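Stage II sporulation protein E (SpoIIE) (Moorella thermoacetica, PDB 3ZT9) is probably a manganese-dependent PP2C-type serine/threonine phosphatase that acts in signalling through the bacterial stressosome. Local coordinates at residues Glu45-Met57 with Leu71-Ala85. Sequence-based numbering, arbitrary orientation.
Sequences EAARAAEIAIASM and LCHRELRGTRGAVAA
The R80 guanidinium carries E45 CB over the centre of one face, 3.7 Å above the plane, and meets a water in plane at its edge, bound by NE. E45 bends at chi2 (148°), bringing OE1 within 3.2 Å of R80 NH2; no N-H points at that oxygen, which sits off the guanidinium plane, so the salt bridge rests on charge, the carboxylate and guanidinium planes standing 47° apart. The N-H bonds of R80 NH1 go to the carbonyls of I40 and H42, beside the manganese ligands G39 and G41, where strand 31-39 leads into helix 43-60. A second water links E45 O to R80 N. On R48, one guanidinium face takes I52 CD1, off centre, and that methyl meets T79 CG2 tip to tip at 4.0 Å. T79 OG1 sits between its N and carbonyl carbon (chi1 73°), donating to L76 O at 2.8 Å and accepting from G81 N in an ST turn. Next to this turn, A49 CB packs against G81 O at 3.4 Å, and L76 sends CD2 to A49 and I52, CD1 to A53. M57 extends CE to A84 CB at 3.8 Å. Small alanines let helix 43-60 lie close to strand 82-90 of the PP2C-like fold. No direct hydrogen bond joins the segments: apolar packing, water and charge hold them, and R80 ties the contact to the chain around the manganese site.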
loop_
_atom_site.group_PDB
_atom_site.type_symbol
_atom_site.label_atom_id
_atom_site.label_comp_id
_atom_site.label_asym_id
_atom_site.label_seq_id
_atom_site.Cartn_x
_atom_site.Cartn_y
_atom_site.Cartn_z
ATOM N N GLU A 45 7.118 17.948 3.266
ATOM C CA GLU A 45 8.314 17.259 2.762
ATOM C C GLU A 45 8.116 15.751 2.724
ATOM O O GLU A 45 8.587 15.097 1.807
ATOM C CB GLU A 45 9.560 17.632 3.590
ATOM C CG GLU A 45 9.842 19.126 3.486
ATOM C CD GLU A 45 10.447 19.689 4.738
ATOM O OE1 GLU A 45 9.690 19.885 5.712
ATOM O OE2 GLU A 45 11.668 19.937 4.746
ATOM N N ALA A 46 7.382 15.207 3.693
ATOM C CA ALA A 46 7.061 13.790 3.663
ATOM C C ALA A 46 6.089 13.510 2.529
ATOM O O ALA A 46 6.219 12.510 1.859
ATOM C CB ALA A 46 6.464 13.336 4.994
ATOM N N ALA A 47 5.121 14.409 2.335
ATOM C CA ALA A 47 4.129 14.229 1.296
ATOM C C ALA A 47 4.818 14.225 -0.082
ATOM O O ALA A 47 4.490 13.423 -0.967
ATOM C CB ALA A 47 3.082 15.376 1.375
ATOM N N ARG A 48 5.762 15.142 -0.277
ATOM C CA ARG A 48 6.508 15.205 -1.540
ATOM C C ARG A 48 7.148 13.850 -1.828
ATOM O O ARG A 48 7.102 13.336 -2.952
ATOM C CB ARG A 48 7.622 16.249 -1.450
ATOM C CG ARG A 48 8.740 16.091 -2.519
ATOM C CD ARG A 48 9.660 17.339 -2.506
ATOM N NE ARG A 48 10.926 17.146 -3.247
ATOM C CZ ARG A 48 11.023 17.069 -4.581
ATOM N NH1 ARG A 48 9.933 17.156 -5.346
ATOM N NH2 ARG A 48 12.213 16.878 -5.158
ATOM N N ALA A 49 7.728 13.252 -0.803
ATOM C CA ALA A 49 8.432 11.979 -1.039
ATOM C C ALA A 49 7.456 10.851 -1.319
ATOM O O ALA A 49 7.686 10.043 -2.233
ATOM C CB ALA A 49 9.351 11.612 0.138
ATOM N N ALA A 50 6.368 10.792 -0.561
ATOM C CA ALA A 50 5.379 9.713 -0.747
ATOM C C ALA A 50 4.784 9.826 -2.146
ATOM O O ALA A 50 4.602 8.820 -2.824
ATOM C CB ALA A 50 4.293 9.762 0.296
ATOM N N GLU A 51 4.521 11.051 -2.591
ATOM C CA GLU A 51 3.946 11.262 -3.921
ATOM C C GLU A 51 4.964 10.979 -5.039
ATOM O O GLU A 51 4.615 10.425 -6.082
ATOM C CB GLU A 51 3.329 12.669 -4.039
ATOM C CG GLU A 51 2.135 12.856 -3.065
ATOM C CD GLU A 51 0.893 12.020 -3.441
ATOM O OE1 GLU A 51 0.786 11.507 -4.565
ATOM O OE2 GLU A 51 -0.005 11.886 -2.600
ATOM N N ILE A 52 6.228 11.328 -4.841
ATOM C CA ILE A 52 7.260 10.908 -5.793
ATOM C C ILE A 52 7.306 9.374 -5.927
ATOM O O ILE A 52 7.419 8.823 -7.053
ATOM C CB ILE A 52 8.649 11.402 -5.369
ATOM C CG1 ILE A 52 8.759 12.926 -5.632
ATOM C CG2 ILE A 52 9.733 10.697 -6.192
ATOM C CD1 ILE A 52 9.963 13.524 -5.065
ATOM N N ALA A 53 7.252 8.682 -4.800
ATOM C CA ALA A 53 7.260 7.209 -4.835
ATOM C C ALA A 53 6.066 6.662 -5.649
ATOM O O ALA A 53 6.251 5.776 -6.490
ATOM C CB ALA A 53 7.238 6.640 -3.408
ATOM N N ILE A 54 4.849 7.148 -5.371
ATOM C CA ILE A 54 3.651 6.726 -6.099
ATOM C C ILE A 54 3.750 7.031 -7.605
ATOM O O ILE A 54 3.443 6.173 -8.457
ATOM C CB ILE A 54 2.368 7.431 -5.480
ATOM C CG1 ILE A 54 2.068 6.892 -4.087
ATOM C CG2 ILE A 54 1.151 7.335 -6.372
ATOM C CD1 ILE A 54 2.024 5.472 -4.010
ATOM N N ALA A 55 4.208 8.237 -7.946
ATOM C CA ALA A 55 4.302 8.663 -9.347
ATOM C C ALA A 55 5.322 7.821 -10.098
ATOM O O ALA A 55 5.107 7.441 -11.247
ATOM C CB ALA A 55 4.702 10.146 -9.418
ATOM N N SER A 56 6.437 7.528 -9.425
ATOM C CA SER A 56 7.471 6.662 -9.969
ATOM C C SER A 56 6.953 5.243 -10.253
ATOM O O SER A 56 7.237 4.655 -11.300
ATOM C CB SER A 56 8.654 6.580 -9.024
ATOM O OG SER A 56 9.639 5.778 -9.659
ATOM N N MET A 57 6.213 4.683 -9.309
ATOM C CA MET A 57 5.595 3.370 -9.509
ATOM C C MET A 57 4.681 3.363 -10.708
ATOM O O MET A 57 4.752 2.458 -11.558
ATOM C CB MET A 57 4.803 2.977 -8.273
ATOM C CG MET A 57 5.697 2.626 -7.141
ATOM S SD MET A 57 4.694 2.048 -5.754
ATOM C CE MET A 57 5.969 1.420 -4.715
ATOM N N LEU A 71 13.780 1.886 -9.331
ATOM C CA LEU A 71 13.576 3.244 -9.828
ATOM C C LEU A 71 13.022 4.176 -8.728
ATOM O O LEU A 71 13.416 5.337 -8.658
ATOM C CB LEU A 71 12.683 3.290 -11.073
ATOM C CG LEU A 71 12.431 4.717 -11.623
ATOM C CD1 LEU A 71 11.788 5.594 -10.588
ATOM C CD2 LEU A 71 13.679 5.442 -12.107
ATOM N N CYS A 72 12.091 3.693 -7.899
ATOM C CA CYS A 72 11.572 4.489 -6.779
ATOM C C CYS A 72 12.701 5.012 -5.923
ATOM O O CYS A 72 12.745 6.199 -5.578
ATOM C CB CYS A 72 10.682 3.648 -5.850
ATOM S SG CYS A 72 8.999 3.526 -6.338
ATOM N N HIS A 73 13.594 4.111 -5.537
ATOM C CA HIS A 73 14.780 4.470 -4.768
ATOM C C HIS A 73 15.600 5.550 -5.479
ATOM O O HIS A 73 16.026 6.517 -4.851
ATOM C CB HIS A 73 15.627 3.203 -4.552
ATOM C CG HIS A 73 16.941 3.455 -3.889
ATOM N ND1 HIS A 73 17.053 3.719 -2.542
ATOM C CD2 HIS A 73 18.197 3.504 -4.392
ATOM C CE1 HIS A 73 18.327 3.911 -2.237
ATOM N NE2 HIS A 73 19.040 3.785 -3.343
ATOM N N ARG A 74 15.828 5.403 -6.779
ATOM C CA ARG A 74 16.610 6.410 -7.518
ATOM C C ARG A 74 15.912 7.782 -7.512
ATOM O O ARG A 74 16.552 8.816 -7.343
ATOM C CB ARG A 74 16.863 5.948 -8.959
ATOM C CG ARG A 74 17.576 6.971 -9.828
ATOM C CD ARG A 74 17.800 6.448 -11.252
ATOM N NE ARG A 74 16.649 6.664 -12.131
ATOM C CZ ARG A 74 16.528 6.136 -13.347
ATOM N NH1 ARG A 74 17.480 5.348 -13.834
ATOM N NH2 ARG A 74 15.448 6.389 -14.076
ATOM N N GLU A 75 14.599 7.811 -7.709
ATOM C CA GLU A 75 13.897 9.097 -7.767
ATOM C C GLU A 75 13.804 9.758 -6.384
ATOM O O GLU A 75 13.587 10.966 -6.287
ATOM C CB GLU A 75 12.488 8.919 -8.339
ATOM C CG GLU A 75 12.447 8.451 -9.757
ATOM C CD GLU A 75 12.844 9.524 -10.733
ATOM O OE1 GLU A 75 13.181 10.637 -10.288
ATOM O OE2 GLU A 75 12.814 9.254 -11.948
ATOM N N LEU A 76 13.943 8.962 -5.320
ATOM C CA LEU A 76 13.852 9.477 -3.951
ATOM C C LEU A 76 15.199 9.913 -3.340
ATOM O O LEU A 76 15.238 10.468 -2.254
ATOM C CB LEU A 76 13.167 8.452 -3.021
ATOM C CG LEU A 76 11.671 8.340 -3.271
ATOM C CD1 LEU A 76 11.119 7.071 -2.575
ATOM C CD2 LEU A 76 10.957 9.558 -2.774
ATOM N N ARG A 77 16.306 9.694 -4.033
ATOM C CA ARG A 77 17.582 10.176 -3.515
ATOM C C ARG A 77 17.473 11.684 -3.326
ATOM O O ARG A 77 16.948 12.382 -4.198
ATOM C CB ARG A 77 18.719 9.821 -4.466
ATOM C CG ARG A 77 19.028 8.339 -4.511
ATOM C CD ARG A 77 20.239 8.070 -5.373
ATOM N NE ARG A 77 20.746 6.712 -5.214
ATOM C CZ ARG A 77 21.244 6.214 -4.084
ATOM N NH1 ARG A 77 21.295 6.947 -2.978
ATOM N NH2 ARG A 77 21.683 4.963 -4.057
ATOM N N GLY A 78 17.942 12.169 -2.175
ATOM C CA GLY A 78 17.945 13.590 -1.875
ATOM C C GLY A 78 16.637 14.142 -1.322
ATOM O O GLY A 78 16.537 15.335 -1.089
ATOM N N THR A 79 15.631 13.298 -1.116
ATOM C CA THR A 79 14.350 13.741 -0.551
ATOM C C THR A 79 14.244 13.214 0.882
ATOM O O THR A 79 15.217 12.681 1.398
ATOM C CB THR A 79 13.161 13.167 -1.364
ATOM O OG1 THR A 79 13.031 11.760 -1.094
ATOM C CG2 THR A 79 13.343 13.386 -2.850
ATOM N N ARG A 80 13.069 13.314 1.513
ATOM C CA ARG A 80 12.873 12.738 2.852
ATOM C C ARG A 80 13.088 11.241 2.801
ATOM O O ARG A 80 13.447 10.648 3.788
ATOM C CB ARG A 80 11.459 13.002 3.400
ATOM C CG ARG A 80 11.312 14.350 4.099
ATOM C CD ARG A 80 11.841 14.310 5.550
ATOM N NE ARG A 80 11.606 15.608 6.196
ATOM C CZ ARG A 80 10.473 15.965 6.793
ATOM N NH1 ARG A 80 9.437 15.130 6.859
ATOM N NH2 ARG A 80 10.373 17.172 7.331
ATOM N N GLY A 81 12.866 10.641 1.645
ATOM C CA GLY A 81 12.827 9.180 1.528
ATOM C C GLY A 81 11.436 8.680 1.867
ATOM O O GLY A 81 10.624 9.408 2.398
ATOM N N ALA A 82 11.155 7.415 1.584
ATOM C CA ALA A 82 9.854 6.870 1.907
ATOM C C ALA A 82 9.944 5.358 2.041
ATOM O O ALA A 82 10.883 4.737 1.552
ATOM C CB ALA A 82 8.878 7.221 0.775
ATOM N N VAL A 83 8.954 4.772 2.706
ATOM C CA VAL A 83 8.771 3.325 2.704
ATOM C C VAL A 83 7.531 3.095 1.836
ATOM O O VAL A 83 6.714 3.989 1.708
ATOM C CB VAL A 83 8.600 2.774 4.139
ATOM C CG1 VAL A 83 9.849 3.097 4.946
ATOM C CG2 VAL A 83 7.322 3.328 4.852
ATOM N N ALA A 84 7.390 1.930 1.223
ATOM C CA ALA A 84 6.264 1.716 0.282
ATOM C C ALA A 84 5.978 0.238 0.081
ATOM O O ALA A 84 6.860 -0.604 0.216
ATOM C CB ALA A 84 6.613 2.340 -1.083
ATOM N N ALA A 85 4.732 -0.059 -0.234
ATOM C CA ALA A 85 4.304 -1.419 -0.545
ATOM C C ALA A 85 3.615 -1.350 -1.889
ATOM O O ALA A 85 2.941 -0.366 -2.172
ATOM C CB ALA A 85 3.314 -1.881 0.500
HETATM O O HOH W 1 11.022 15.204 0.548
HETATM O O HOH W 2 13.665 17.702 6.511
#